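PDB 4XA9: gala protein type 1, 3 or 4 from Legionella pneumophila subsp. pneumophila, which probably binds small GTPases and may stimulate their GTP hydrolysis through a leucine-rich repeat solenoid. Local coordinates for residues A179-N185 with H205-N209. Sequence-based numbering, arbitrary orientation.
Sequences AIELAKN and HFANN
The carboxamide of N209 reaches back to helix 176-184, its ND2 giving A183 O a nearly straight hydrogen bond of 2.9 Å (N-H...O 175°). This carbonyl lies in the last turn of the helix, where the N-H four residues on, Q187 N, is turned instead to N185 OD1, and an asparagine can offer a donor. With CG anti to the backbone N (chi1 174°), the amide extends across the gap, A183 O almost in its plane. The other end of the same amide, OD1, accepts the backbone N-H groups of S211 and L212, which fixes its rotation. N185 repeats the pattern one turn of the solenoid earlier: its OD1 also takes L188 N, while its ND2 reaches A159 O. These two asparagines link successive coils of this leucine-rich repeat, whose helices line up on the side away from the parallel strands. Between the helices the methyl of A183, small enough for close approach, lies over one face of the F206 ring, CB 3.5 Å from CD1, and also meets H205 CB at 3.6 Å. F206 also touches L191 of strand 190-192 and L230 of helix 224-230. Toward the outer surface, the CG2 branch of I180 lays a methyl over the centre of the H205 imidazole, 3.6 Å from its centroid, a CH-pi contact, while CG1 and CD1 run along the ring's CD2 and NE2 side.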
ATOM      1  N   ALA A 179      -9.736  -8.916  17.581  1.00 28.51           N
ATOM      2  CA  ALA A 179     -10.629  -9.394  16.531  1.00 26.55           C
ATOM      3  C   ALA A 179     -11.943  -9.902  17.115  1.00 24.88           C
ATOM      4  O   ALA A 179     -13.011  -9.667  16.550  1.00 28.50           O
ATOM      5  CB  ALA A 179      -9.952 -10.483  15.714  1.00 24.41           C
ATOM      6  N   ILE A 180     -11.866 -10.589  18.249  1.00 21.68           N
ATOM      7  CA  ILE A 180     -13.068 -11.100  18.897  1.00 23.39           C
ATOM      8  C   ILE A 180     -13.998  -9.957  19.319  1.00 24.94           C
ATOM      9  O   ILE A 180     -15.215 -10.046  19.147  1.00 26.36           O
ATOM     10  CB  ILE A 180     -12.711 -11.991  20.108  1.00 25.61           C
ATOM     11  CG1 ILE A 180     -12.148 -13.323  19.611  1.00 25.55           C
ATOM     12  CG2 ILE A 180     -13.941 -12.253  20.975  1.00 28.94           C
ATOM     13  CD1 ILE A 180     -11.533 -14.192  20.694  1.00 26.17           C
ATOM     14  N   GLU A 181     -13.436  -8.868  19.836  1.00 27.53           N
ATOM     15  CA  GLU A 181     -14.271  -7.738  20.238  1.00 31.40           C
ATOM     16  C   GLU A 181     -14.905  -7.064  19.019  1.00 29.36           C
ATOM     17  O   GLU A 181     -16.062  -6.649  19.063  1.00 25.77           O
ATOM     18  CB  GLU A 181     -13.463  -6.732  21.062  1.00 35.30           C
ATOM     19  CG  GLU A 181     -12.939  -7.325  22.364  1.00 41.56           C
ATOM     20  CD  GLU A 181     -14.024  -8.041  23.159  1.00 46.29           C
ATOM     21  OE1 GLU A 181     -15.098  -7.441  23.393  1.00 47.56           O
ATOM     22  OE2 GLU A 181     -13.807  -9.217  23.529  1.00 46.39           O
ATOM     23  N   LEU A 182     -14.157  -6.975  17.925  1.00 24.51           N
ATOM     24  CA  LEU A 182     -14.719  -6.470  16.677  1.00 22.74           C
ATOM     25  C   LEU A 182     -15.825  -7.395  16.161  1.00 22.07           C
ATOM     26  O   LEU A 182     -16.823  -6.935  15.610  1.00 21.74           O
ATOM     27  CB  LEU A 182     -13.624  -6.308  15.620  1.00 24.03           C
ATOM     28  CG  LEU A 182     -12.706  -5.098  15.803  1.00 22.46           C
ATOM     29  CD1 LEU A 182     -11.532  -5.161  14.837  1.00 23.85           C
ATOM     30  CD2 LEU A 182     -13.480  -3.804  15.613  1.00 22.21           C
ATOM     31  N   ALA A 183     -15.643  -8.698  16.338  1.00 23.13           N
ATOM     32  CA  ALA A 183     -16.647  -9.665  15.912  1.00 24.61           C
ATOM     33  C   ALA A 183     -17.952  -9.484  16.683  1.00 27.90           C
ATOM     34  O   ALA A 183     -19.038  -9.641  16.121  1.00 31.30           O
ATOM     35  CB  ALA A 183     -16.126 -11.085  16.085  1.00 22.68           C
ATOM     36  N   LYS A 184     -17.834  -9.149  17.965  1.00 27.48           N
ATOM     37  CA  LYS A 184     -19.000  -8.964  18.825  0.64 29.42           C
ATOM     38  C   LYS A 184     -19.799  -7.714  18.452  1.00 32.54           C
ATOM     39  O   LYS A 184     -20.991  -7.619  18.759  1.00 33.41           O
ATOM     40  CB  LYS A 184     -18.574  -8.897  20.295  0.64 29.78           C
ATOM     41  CG  LYS A 184     -18.047 -10.215  20.847  0.64 30.90           C
ATOM     42  CD  LYS A 184     -17.643 -10.097  22.311  0.64 32.10           C
ATOM     43  CE  LYS A 184     -17.128 -11.428  22.841  0.64 31.96           C
ATOM     44  NZ  LYS A 184     -16.683 -11.338  24.261  0.64 33.74           N
ATOM     45  N   ASN A 185     -19.133  -6.761  17.797  1.00 30.35           N
ATOM     46  CA  ASN A 185     -19.769  -5.535  17.317  1.00 31.00           C
ATOM     47  C   ASN A 185     -20.969  -5.846  16.427  1.00 30.51           C
ATOM     48  O   ASN A 185     -20.897  -6.730  15.574  1.00 28.96           O
ATOM     49  CB  ASN A 185     -18.754  -4.682  16.545  1.00 29.66           C
ATOM     50  CG  ASN A 185     -19.369  -3.442  15.936  1.00 27.72           C
ATOM     51  OD1 ASN A 185     -20.097  -3.523  14.950  1.00 28.20           O
ATOM     52  ND2 ASN A 185     -19.041  -2.280  16.492  1.00 29.08           N
ATOM     53  N   HIS A 205     -16.585 -16.398  16.736  1.00 19.43           N
ATOM     54  CA  HIS A 205     -17.229 -15.115  16.990  1.00 22.30           C
ATOM     55  C   HIS A 205     -17.648 -14.410  15.705  1.00 24.21           C
ATOM     56  O   HIS A 205     -18.658 -13.701  15.693  1.00 25.29           O
ATOM     57  CB  HIS A 205     -16.309 -14.223  17.817  1.00 26.40           C
ATOM     58  CG  HIS A 205     -15.995 -14.794  19.163  1.00 31.03           C
ATOM     59  ND1 HIS A 205     -16.818 -14.620  20.254  1.00 32.96           N
ATOM     60  CD2 HIS A 205     -14.965 -15.566  19.587  1.00 32.90           C
ATOM     61  CE1 HIS A 205     -16.303 -15.246  21.296  1.00 34.58           C
ATOM     62  NE2 HIS A 205     -15.178 -15.829  20.918  1.00 34.58           N
ATOM     63  N   PHE A 206     -16.891 -14.604  14.626  1.00 22.07           N
ATOM     64  CA  PHE A 206     -17.289 -14.043  13.337  1.00 23.48           C
ATOM     65  C   PHE A 206     -18.400 -14.885  12.706  1.00 21.74           C
ATOM     66  O   PHE A 206     -19.242 -14.365  11.983  1.00 20.31           O
ATOM     67  CB  PHE A 206     -16.097 -13.941  12.370  1.00 20.41           C
ATOM     68  CG  PHE A 206     -15.150 -12.803  12.675  1.00 17.47           C
ATOM     69  CD1 PHE A 206     -15.574 -11.479  12.603  1.00 17.65           C
ATOM     70  CD2 PHE A 206     -13.830 -13.058  13.008  1.00 17.57           C
ATOM     71  CE1 PHE A 206     -14.700 -10.439  12.877  1.00 20.17           C
ATOM     72  CE2 PHE A 206     -12.951 -12.023  13.284  1.00 21.71           C
ATOM     73  CZ  PHE A 206     -13.390 -10.708  13.217  1.00 22.31           C
ATOM     74  N   ALA A 207     -18.401 -16.190  12.961  1.00 22.03           N
ATOM     75  CA  ALA A 207     -19.495 -17.023  12.473  1.00 21.94           C
ATOM     76  C   ALA A 207     -20.807 -16.614  13.145  1.00 23.31           C
ATOM     77  O   ALA A 207     -21.875 -16.683  12.535  1.00 25.47           O
ATOM     78  CB  ALA A 207     -19.210 -18.505  12.715  1.00 20.58           C
ATOM     79  N   ASN A 208     -20.729 -16.178  14.397  1.00 21.61           N
ATOM     80  CA  ASN A 208     -21.948 -15.810  15.117  1.00 26.94           C
ATOM     81  C   ASN A 208     -22.281 -14.316  15.025  1.00 27.04           C
ATOM     82  O   ASN A 208     -23.301 -13.864  15.552  1.00 29.80           O
ATOM     83  CB  ASN A 208     -21.847 -16.246  16.582  1.00 26.77           C
ATOM     84  CG  ASN A 208     -21.960 -17.758  16.750  1.00 27.47           C
ATOM     85  OD1 ASN A 208     -22.531 -18.447  15.902  1.00 25.05           O
ATOM     86  ND2 ASN A 208     -21.434 -18.272  17.856  1.00 23.65           N
ATOM     87  N   ASN A 209     -21.420 -13.557  14.358  1.00 22.28           N
ATOM     88  CA  ASN A 209     -21.715 -12.166  14.026  1.00 22.02           C
ATOM     89  C   ASN A 209     -22.942 -12.079  13.116  1.00 28.04           C
ATOM     90  O   ASN A 209     -23.120 -12.913  12.224  1.00 28.82           O
ATOM     91  CB  ASN A 209     -20.497 -11.520  13.351  1.00 22.26           C
ATOM     92  CG  ASN A 209     -20.780 -10.117  12.841  1.00 21.08           C
ATOM     93  OD1 ASN A 209     -21.392  -9.945  11.789  1.00 23.90           O
ATOM     94  ND2 ASN A 209     -20.310  -9.114  13.571  1.00 18.80           N
TER